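Local coordinates for protein deoxyhypusine synthase, putative (Entamoeba histolytica, PDB 7L9R) that probably acts as an NAD-dependent deoxyhypusine synthase, moving the aminobutyl group of spermidine onto a lysine of the eIF5A precursor, at residues C87-G92 / C114-V119; K165-L170 / F227-T232; D176-Q181 / P239-V244; V261-I266 / E286-V291. One frame throughout, in Å; residues are numbered along the deposited sequence.

Contact 1 (C87-G92 / C114-V119)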
# COMPACT_ATOMS: atom_id res chain seq x y z
N CYS B 87 19.30 27.53 -11.93
CA CYS B 87 18.94 26.36 -11.14
C CYS B 87 19.54 25.11 -11.78
O CYS B 87 19.30 24.85 -12.97
CB CYS B 87 17.43 26.24 -11.02
SG CYS B 87 16.86 24.87 -9.99
N THR B 88 20.31 24.35 -11.01
CA THR B 88 20.76 23.03 -11.44
C THR B 88 19.62 22.04 -11.25
O THR B 88 18.92 22.08 -10.23
CB THR B 88 22.00 22.59 -10.64
OG1 THR B 88 23.06 23.54 -10.81
CG2 THR B 88 22.48 21.23 -11.11
N ILE B 89 19.39 21.19 -12.24
CA ILE B 89 18.22 20.32 -12.27
C ILE B 89 18.66 18.86 -12.30
O ILE B 89 19.40 18.45 -13.20
CB ILE B 89 17.30 20.64 -13.46
CG1 ILE B 89 16.87 22.11 -13.39
CG2 ILE B 89 16.10 19.71 -13.47
CD1 ILE B 89 15.87 22.50 -14.45
N TYR B 90 18.17 18.08 -11.33
CA TYR B 90 18.48 16.67 -11.17
C TYR B 90 17.25 15.86 -11.53
O TYR B 90 16.16 16.13 -11.02
CB TYR B 90 18.90 16.36 -9.73
CG TYR B 90 20.15 17.07 -9.29
CD1 TYR B 90 20.12 18.40 -8.90
CD2 TYR B 90 21.37 16.41 -9.27
CE1 TYR B 90 21.28 19.06 -8.50
CE2 TYR B 90 22.53 17.06 -8.87
CZ TYR B 90 22.48 18.38 -8.49
OH TYR B 90 23.63 19.02 -8.10
N LEU B 91 17.41 14.87 -12.40
CA LEU B 91 16.31 14.00 -12.80
C LEU B 91 16.60 12.59 -12.33
O LEU B 91 17.59 11.98 -12.74
CB LEU B 91 16.10 14.04 -14.31
CG LEU B 91 15.03 13.08 -14.84
CD1 LEU B 91 13.68 13.37 -14.21
CD2 LEU B 91 14.96 13.16 -16.36
N GLY B 92 15.72 12.06 -11.48
CA GLY B 92 15.83 10.69 -10.99
C GLY B 92 14.65 9.87 -11.49
O GLY B 92 13.52 10.35 -11.51
N CYS B 114 17.71 19.92 -20.94
CA CYS B 114 16.70 20.34 -19.98
C CYS B 114 17.07 20.00 -18.55
O CYS B 114 16.52 20.60 -17.62
CB CYS B 114 15.36 19.69 -20.32
SG CYS B 114 14.67 20.25 -21.88
N VAL B 115 17.97 19.03 -18.35
CA VAL B 115 18.43 18.64 -17.03
C VAL B 115 19.95 18.56 -17.04
O VAL B 115 20.58 18.47 -18.09
CB VAL B 115 17.81 17.30 -16.57
CG1 VAL B 115 16.29 17.36 -16.64
CG2 VAL B 115 18.35 16.14 -17.40
N ASP B 116 20.53 18.60 -15.85
CA ASP B 116 21.98 18.64 -15.69
C ASP B 116 22.56 17.33 -15.19
O ASP B 116 23.71 17.01 -15.52
CB ASP B 116 22.36 19.76 -14.72
CG ASP B 116 21.85 21.11 -15.19
OD1 ASP B 116 22.11 21.47 -16.36
OD2 ASP B 116 21.18 21.81 -14.40
N TYR B 117 21.81 16.56 -14.41
CA TYR B 117 22.28 15.31 -13.84
C TYR B 117 21.12 14.34 -13.79
O TYR B 117 19.96 14.73 -13.63
CB TYR B 117 22.83 15.48 -12.42
CG TYR B 117 24.05 16.37 -12.31
CD1 TYR B 117 25.32 15.86 -12.55
CD2 TYR B 117 23.93 17.70 -11.93
CE1 TYR B 117 26.44 16.65 -12.44
CE2 TYR B 117 25.05 18.51 -11.82
CZ TYR B 117 26.31 17.98 -12.08
OH TYR B 117 27.44 18.76 -11.97
N ILE B 118 21.44 13.06 -13.91
CA ILE B 118 20.47 11.98 -13.78
C ILE B 118 20.94 11.03 -12.69
O ILE B 118 22.14 10.76 -12.56
CB ILE B 118 20.27 11.24 -15.12
CG1 ILE B 118 19.50 12.13 -16.10
CG2 ILE B 118 19.53 9.93 -14.91
CD1 ILE B 118 19.28 11.47 -17.44
N VAL B 119 20.00 10.55 -11.88
CA VAL B 119 20.22 9.46 -10.96
C VAL B 119 19.24 8.36 -11.31
O VAL B 119 18.05 8.64 -11.52
CB VAL B 119 20.06 9.89 -9.49
CG1 VAL B 119 20.37 8.73 -8.56
CG2 VAL B 119 20.96 11.08 -9.18
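D116 and I89 exchange two bonds where the strands begin to pair: backbone N of I89 gives to carboxylate OD2 of D116 at 2.9 Å, and backbone N of D116 gives to O of I89, also at 2.9 Å. The carboxylate is turned back along the neighbouring chain because its CG stands opposite the carbonyl carbon and beside N (chi1 -57°). The I89 N-H meets OD2 on the side away from OD1, 22° out of the carboxylate plane. O of I89 also takes a longer bond from N of Y117 (3.3 Å), after which a regular parallel ladder runs: N of L91 to O of Y117 at 2.8 Å, then N of V119 to O of L91 at 2.9 Å. This is a beta-alpha-beta crossover of the Rossmann-like sheet, and its helix 102-111 packs on L91 and I118. That face also holds V115 CG1, touching I89 CG2 and L91 CB. On the face of Y90, Y117 and V119, covered by helix 247-258, the two phenol rings point the same way with planes 14° apart. They are strongly offset, centroids 5.1 Å apart, and touch through CE2 of Y90 and CD2 of Y117 (3.4 Å). T88 CG2 touches the edge of the Y117 ring near its plane, 3.8 Å from CE2, while OH of Y90 is hydrogen-bonded to OG of S256. OD2 of D116 also forms a salt bridge with R347, so one carboxylate oxygen serves both a backbone N-H and an arginine, which would be expected to keep D116 ionised.

Contact 2 (K165-L170 / F227-T232)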
# COMPACT_ATOMS: atom_id res chain seq x y z
N LYS B 165 22.00 -10.38 -27.39
CA LYS B 165 22.68 -9.31 -28.11
C LYS B 165 23.14 -8.21 -27.16
O LYS B 165 24.25 -7.69 -27.29
CB LYS B 165 21.76 -8.74 -29.20
N THR B 166 22.30 -7.86 -26.19
CA THR B 166 22.69 -6.84 -25.23
C THR B 166 23.84 -7.33 -24.36
O THR B 166 24.79 -6.57 -24.10
CB THR B 166 21.49 -6.45 -24.37
OG1 THR B 166 20.41 -6.06 -25.23
CG2 THR B 166 21.84 -5.30 -23.42
N LYS B 167 23.79 -8.59 -23.90
CA LYS B 167 24.87 -9.13 -23.09
C LYS B 167 26.18 -9.20 -23.88
O LYS B 167 27.25 -8.91 -23.34
CB LYS B 167 24.50 -10.53 -22.57
CG LYS B 167 23.49 -10.54 -21.44
CD LYS B 167 23.80 -11.63 -20.43
CE LYS B 167 23.08 -12.92 -20.77
NZ LYS B 167 22.91 -13.79 -19.57
N GLN B 168 26.10 -9.59 -25.15
CA GLN B 168 27.30 -9.64 -25.98
C GLN B 168 27.91 -8.26 -26.13
O GLN B 168 29.13 -8.09 -26.00
CB GLN B 168 26.98 -10.23 -27.35
N TRP B 169 27.08 -7.25 -26.37
CA TRP B 169 27.56 -5.87 -26.46
C TRP B 169 28.24 -5.44 -25.17
O TRP B 169 29.36 -4.92 -25.18
CB TRP B 169 26.40 -4.94 -26.81
CG TRP B 169 26.81 -3.54 -27.19
CD1 TRP B 169 27.03 -3.07 -28.46
CD2 TRP B 169 27.05 -2.44 -26.31
NE1 TRP B 169 27.39 -1.75 -28.42
CE2 TRP B 169 27.41 -1.33 -27.11
CE3 TRP B 169 27.01 -2.28 -24.92
CZ2 TRP B 169 27.72 -0.09 -26.57
CZ3 TRP B 169 27.31 -1.04 -24.38
CH2 TRP B 169 27.66 0.04 -25.20
N LEU B 170 27.57 -5.65 -24.03
CA LEU B 170 28.15 -5.27 -22.75
C LEU B 170 29.46 -6.00 -22.50
O LEU B 170 30.41 -5.41 -21.97
CB LEU B 170 27.16 -5.55 -21.61
CG LEU B 170 25.90 -4.69 -21.60
CD1 LEU B 170 24.91 -5.23 -20.59
CD2 LEU B 170 26.25 -3.24 -21.31
N PHE B 227 24.51 -5.53 -16.31
CA PHE B 227 25.94 -5.23 -16.38
C PHE B 227 26.74 -6.10 -15.41
O PHE B 227 27.80 -6.62 -15.77
CB PHE B 227 26.18 -3.74 -16.10
CG PHE B 227 27.61 -3.29 -16.35
CD1 PHE B 227 28.02 -2.92 -17.61
CD2 PHE B 227 28.52 -3.23 -15.31
CE1 PHE B 227 29.33 -2.51 -17.84
CE2 PHE B 227 29.81 -2.82 -15.53
CZ PHE B 227 30.23 -2.46 -16.80
N GLY B 228 26.24 -6.27 -14.18
CA GLY B 228 26.96 -7.10 -13.22
C GLY B 228 26.90 -8.58 -13.59
O GLY B 228 27.89 -9.30 -13.44
N THR B 229 25.76 -9.04 -14.11
CA THR B 229 25.67 -10.40 -14.62
C THR B 229 26.73 -10.66 -15.68
O THR B 229 27.37 -11.72 -15.68
CB THR B 229 24.28 -10.65 -15.21
OG1 THR B 229 23.28 -10.37 -14.21
CG2 THR B 229 24.14 -12.10 -15.68
N CYS B 230 26.95 -9.70 -16.59
CA CYS B 230 27.96 -9.87 -17.62
C CYS B 230 29.36 -9.93 -17.03
O CYS B 230 30.23 -10.65 -17.54
CB CYS B 230 27.86 -8.74 -18.65
SG CYS B 230 26.34 -8.78 -19.59
N ILE B 231 29.61 -9.17 -15.96
CA ILE B 231 30.89 -9.28 -15.27
C ILE B 231 31.06 -10.68 -14.71
O ILE B 231 32.13 -11.29 -14.85
CB ILE B 231 30.99 -8.22 -14.16
CG1 ILE B 231 31.17 -6.82 -14.76
CG2 ILE B 231 32.12 -8.56 -13.19
CD1 ILE B 231 31.11 -5.72 -13.73
N THR B 232 30.01 -11.22 -14.10
CA THR B 232 30.08 -12.54 -13.48
C THR B 232 30.35 -13.62 -14.52
O THR B 232 31.21 -14.49 -14.32
CB THR B 232 28.77 -12.84 -12.75
OG1 THR B 232 28.61 -11.92 -11.66
CG2 THR B 232 28.76 -14.26 -12.21
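The short helical segments 165-170 and 227-232 cross at -68°, their axes 9.6 Å apart at closest approach, with CA atoms of K167 and C230 separated by 6.3 Å and those of L170 and F227 by 6.7 Å. This is steep helix-helix packing between helices 160-179 and 226-237, outside the central sheet, and it is made mostly by apolar atoms. C230 turns its thiol toward helix 160-179: SG, opposite its own carbonyl carbon (chi1 -66°), nestles between residues one turn apart, 3.8 Å from CG of K167 and 3.9 Å from CB of L170. L170 then reaches past the sulfur to the aromatic side chain of F227. Its CD2 branch comes up to the ring edge, close to the ring plane, 4.1 Å from CD1 of F227. F227 also packs on F173 and I174 of helix 160-179 and on L222 and L242, and L170 also meets E126 and I129 of helix 124-130. Further along helix 226-237, I231 and T232 touch V247 and N254 of the second subunit. K167, bent at chi2 and chi3, passes alongside C230 so that its NZ lies 4.4 Å from CG2 of T229 and forms a salt bridge with OE2 of E233.

Contact 3 (D176-Q181 / P239-V244)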
# COMPACT_ATOMS: atom_id res chain seq x y z
N ASP B 176 36.88 -4.63 -23.96
CA ASP B 176 37.63 -3.56 -24.62
C ASP B 176 38.31 -2.65 -23.60
O ASP B 176 39.41 -2.15 -23.85
CB ASP B 176 36.74 -2.74 -25.55
CG ASP B 176 36.65 -3.34 -26.94
OD1 ASP B 176 37.10 -4.49 -27.13
OD2 ASP B 176 36.15 -2.65 -27.85
N ILE B 177 37.66 -2.41 -22.46
CA ILE B 177 38.28 -1.57 -21.44
C ILE B 177 39.57 -2.21 -20.95
O ILE B 177 40.60 -1.54 -20.78
CB ILE B 177 37.32 -1.35 -20.26
CG1 ILE B 177 36.13 -0.48 -20.67
CG2 ILE B 177 38.06 -0.77 -19.07
CD1 ILE B 177 35.14 -0.33 -19.56
N GLN B 178 39.55 -3.53 -20.75
CA GLN B 178 40.74 -4.22 -20.28
C GLN B 178 41.88 -4.14 -21.28
O GLN B 178 43.03 -3.88 -20.91
CB GLN B 178 40.38 -5.68 -19.97
CG GLN B 178 39.68 -5.83 -18.63
CD GLN B 178 39.25 -7.26 -18.36
OE1 GLN B 178 39.56 -8.16 -19.14
NE2 GLN B 178 38.53 -7.46 -17.27
N GLU B 179 41.58 -4.34 -22.57
CA GLU B 179 42.63 -4.42 -23.58
C GLU B 179 43.24 -3.05 -23.87
O GLU B 179 44.46 -2.93 -24.05
CB GLU B 179 42.08 -5.04 -24.87
N CYS B 180 42.42 -2.00 -23.93
CA CYS B 180 42.87 -0.67 -24.32
C CYS B 180 43.07 0.27 -23.13
O CYS B 180 44.17 0.79 -22.93
CB CYS B 180 41.88 -0.07 -25.33
SG CYS B 180 41.60 -1.12 -26.78
N GLN B 181 42.02 0.49 -22.34
CA GLN B 181 42.10 1.36 -21.17
C GLN B 181 42.98 0.74 -20.09
O GLN B 181 43.22 -0.47 -20.06
CB GLN B 181 40.71 1.66 -20.61
CG GLN B 181 40.14 3.01 -21.01
CD GLN B 181 39.47 2.98 -22.37
OE1 GLN B 181 39.39 1.93 -23.00
NE2 GLN B 181 38.98 4.13 -22.82
N PRO B 239 39.48 -14.11 -16.02
CA PRO B 239 39.39 -13.25 -14.82
C PRO B 239 39.10 -11.80 -15.18
O PRO B 239 39.81 -11.19 -15.99
CB PRO B 239 40.77 -13.41 -14.18
CG PRO B 239 41.20 -14.79 -14.58
CD PRO B 239 40.64 -15.02 -15.96
N VAL B 240 38.04 -11.26 -14.59
CA VAL B 240 37.63 -9.88 -14.86
C VAL B 240 38.43 -8.97 -13.94
O VAL B 240 38.35 -9.08 -12.72
CB VAL B 240 36.12 -9.70 -14.67
CG1 VAL B 240 35.77 -8.23 -14.49
CG2 VAL B 240 35.36 -10.27 -15.86
N ARG B 241 39.18 -8.04 -14.54
CA ARG B 241 40.01 -7.11 -13.81
C ARG B 241 39.38 -5.73 -13.66
O ARG B 241 39.98 -4.85 -13.02
CB ARG B 241 41.38 -7.00 -14.48
CG ARG B 241 42.10 -8.34 -14.52
CD ARG B 241 43.38 -8.28 -15.32
NE ARG B 241 43.15 -8.55 -16.73
CZ ARG B 241 43.04 -7.61 -17.66
NH1 ARG B 241 43.11 -6.32 -17.36
NH2 ARG B 241 42.85 -7.97 -18.93
N LEU B 242 38.21 -5.51 -14.25
CA LEU B 242 37.50 -4.25 -14.06
C LEU B 242 37.18 -4.03 -12.59
O LEU B 242 36.76 -4.96 -11.88
CB LEU B 242 36.21 -4.25 -14.89
CG LEU B 242 35.31 -3.02 -14.79
CD1 LEU B 242 35.99 -1.79 -15.36
CD2 LEU B 242 33.99 -3.29 -15.50
N MET B 243 37.37 -2.80 -12.13
CA MET B 243 37.02 -2.39 -10.78
C MET B 243 36.07 -1.21 -10.86
O MET B 243 36.17 -0.38 -11.77
CB MET B 243 38.28 -2.05 -9.99
CG MET B 243 39.20 -3.23 -9.85
SD MET B 243 40.74 -2.91 -8.96
CE MET B 243 41.20 -1.33 -9.65
N VAL B 244 35.14 -1.13 -9.92
CA VAL B 244 34.11 -0.09 -9.92
C VAL B 244 34.15 0.62 -8.57
O VAL B 244 33.83 0.02 -7.54
CB VAL B 244 32.71 -0.65 -10.19
CG1 VAL B 244 31.67 0.45 -10.04
CG2 VAL B 244 32.63 -1.23 -11.60
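Q178 projects from the last turn of helix 160-179 into the segment 239-244, meeting R241 along most of its length. Its chain is extended beyond CG (chi2 177°), which carries the amide to the backbone around V240 and R241. R241 folds back over it through a bend at chi3 of -88°, and the guanidinium lies obliquely across the glutamine: NH2 of R241 is 3.5 Å from CB of Q178 and NH1 of R241 is 3.7 Å from CG of Q178. CD of Q178 sits over one guanidinium face, offset toward the rim, with the amide and guanidinium planes 40° apart, well short of a parallel stack. Which way round the amide is turned remains uncertain. In the fold this is the C-terminal end of a long helix meeting the loop that joins helices 226-237 and 247-258. The side chain of R241 also touches T183, in the chain just beyond that helix. L242 supplies the apolar part: its CD1 lies 4.4 Å from CG2 of I177, a loose van der Waals approach, and both side chains also pack on F187, while F227 of helix 226-237 touches L242. The same loop borders the second subunit, where NH1 of R251 of that chain donates a hydrogen bond to O of V240 and D245 of that chain accepts from N of V244.

Contact 4 (V261-I266 / E286-V291). Unlike the reference sequence in segment 286-291: E286 (reference Gly).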
# COMPACT_ATOMS: atom_id res chain seq x y z
N VAL B 261 24.26 27.14 -7.51
CA VAL B 261 23.60 28.36 -7.05
C VAL B 261 22.18 28.08 -6.59
O VAL B 261 21.70 28.66 -5.61
CB VAL B 261 23.64 29.42 -8.17
CG1 VAL B 261 22.74 30.59 -7.84
CG2 VAL B 261 25.07 29.91 -8.38
N GLU B 262 21.48 27.18 -7.29
CA GLU B 262 20.09 26.85 -6.98
C GLU B 262 19.84 25.42 -7.46
O GLU B 262 20.37 25.02 -8.50
CB GLU B 262 19.13 27.84 -7.64
CG GLU B 262 17.69 27.75 -7.16
CD GLU B 262 17.42 28.66 -5.98
OE1 GLU B 262 18.39 29.18 -5.39
OE2 GLU B 262 16.23 28.85 -5.63
N THR B 263 19.04 24.67 -6.71
CA THR B 263 18.83 23.25 -6.97
C THR B 263 17.36 22.93 -7.26
O THR B 263 16.46 23.43 -6.57
CB THR B 263 19.27 22.39 -5.78
OG1 THR B 263 18.46 22.68 -4.64
CG2 THR B 263 20.72 22.63 -5.44
N GLY B 264 17.14 22.10 -8.26
CA GLY B 264 15.82 21.53 -8.50
C GLY B 264 15.92 20.03 -8.64
O GLY B 264 16.86 19.51 -9.24
N VAL B 265 14.93 19.33 -8.10
CA VAL B 265 14.95 17.88 -8.05
C VAL B 265 13.61 17.34 -8.53
O VAL B 265 12.56 17.79 -8.08
CB VAL B 265 15.27 17.37 -6.62
CG1 VAL B 265 15.05 15.90 -6.53
CG2 VAL B 265 16.70 17.69 -6.28
N ILE B 266 13.67 16.38 -9.45
CA ILE B 266 12.50 15.69 -9.99
C ILE B 266 12.78 14.20 -9.88
O ILE B 266 13.75 13.71 -10.47
CB ILE B 266 12.22 16.08 -11.45
CG1 ILE B 266 12.11 17.59 -11.59
CG2 ILE B 266 10.93 15.40 -11.95
CD1 ILE B 266 12.10 18.06 -13.04
N GLU B 286 16.19 19.33 1.99
CA GLU B 286 15.54 19.24 0.69
C GLU B 286 16.09 20.31 -0.26
O GLU B 286 16.84 21.21 0.13
CB GLU B 286 14.02 19.36 0.84
CG GLU B 286 13.37 18.21 1.60
CD GLU B 286 12.11 17.70 0.93
OE1 GLU B 286 11.64 18.34 -0.03
OE2 GLU B 286 11.60 16.64 1.35
N ALA B 287 15.72 20.18 -1.53
CA ALA B 287 16.19 21.09 -2.55
C ALA B 287 15.35 22.37 -2.54
O ALA B 287 14.30 22.44 -1.89
CB ALA B 287 16.12 20.43 -3.93
N ASP B 288 15.83 23.39 -3.25
CA ASP B 288 15.05 24.62 -3.37
C ASP B 288 13.72 24.36 -4.05
O ASP B 288 12.69 24.91 -3.64
CB ASP B 288 15.84 25.68 -4.15
CG ASP B 288 17.14 26.06 -3.47
OD1 ASP B 288 17.10 26.49 -2.29
OD2 ASP B 288 18.19 25.95 -4.13
N PHE B 289 13.72 23.51 -5.08
CA PHE B 289 12.52 23.06 -5.76
C PHE B 289 12.55 21.54 -5.87
O PHE B 289 13.58 20.96 -6.21
CB PHE B 289 12.40 23.67 -7.17
CG PHE B 289 12.46 25.18 -7.19
CD1 PHE B 289 11.37 25.93 -6.79
CD2 PHE B 289 13.59 25.83 -7.65
CE1 PHE B 289 11.41 27.32 -6.82
CE2 PHE B 289 13.65 27.22 -7.68
CZ PHE B 289 12.56 27.96 -7.27
N ALA B 290 11.42 20.90 -5.58
CA ALA B 290 11.39 19.44 -5.61
C ALA B 290 10.02 18.96 -6.07
O ALA B 290 8.99 19.47 -5.63
CB ALA B 290 11.73 18.84 -4.24
N VAL B 291 10.03 17.98 -6.96
CA VAL B 291 8.83 17.31 -7.43
C VAL B 291 9.05 15.81 -7.29
O VAL B 291 10.02 15.27 -7.84
CB VAL B 291 8.50 17.67 -8.89
CG1 VAL B 291 7.35 16.81 -9.42
CG2 VAL B 291 8.15 19.15 -8.98
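Strands 262-266 and 289-291 run parallel, only 3° apart in direction with axes 4.6 Å apart, and pair G264 with F289, V265 with A290 and I266 with V291. The ladder comprises N of F289 to O of T263 (3.1 Å), N of V265 to O of F289 (2.8 Å) and N of V291 to O of V265 (2.8 Å). It belongs to the same Rossmann-like parallel sheet as strand 87-93. At its beginning T263 and D288 grip each other twice: N of T263 gives to the anti lone pair of D288 OD2 at 3.0 Å, and N of D288 gives to OG1 of T263 at 3.1 Å. OG1 can accept there because it sits between its own N and carbonyl carbon (chi1 64°), where it also touches the methyl of A287. That methyl in turn meets CG2 of V265 at 3.7 Å. E262, bent at chi2, lays its carboxylate over that of D288 with the planes 18° apart, stacked, and OE1 of E262 is 3.5 Å from OD2 of D288. Two acidic groups this close, one already taking a backbone N-H, suggest that a proton or a screening partner may ease their repulsion.

From the N terminus, contact 1 comes first, closing a mostly helical loop of 21 residues between adjacent strands. Contacts 2 and 3 follow and cross: helix 160-179 supplies 165-170 and then 176-181, while helix 226-237 and the loop behind it return as 227-232 and 239-244. They adjoin through I231 with V240 and F227 with L242, and both border the second subunit. Contact 4 comes last, closing a helix-free loop of 19 residues. Contacts 1 and 4 join directly in one sheet, T88 N lying 2.6 Å from E262 O, a probable hydrogen bond. Contact 3, its centre about 37 Å from that of contact 4, lies on the opposite side of the chain's centre.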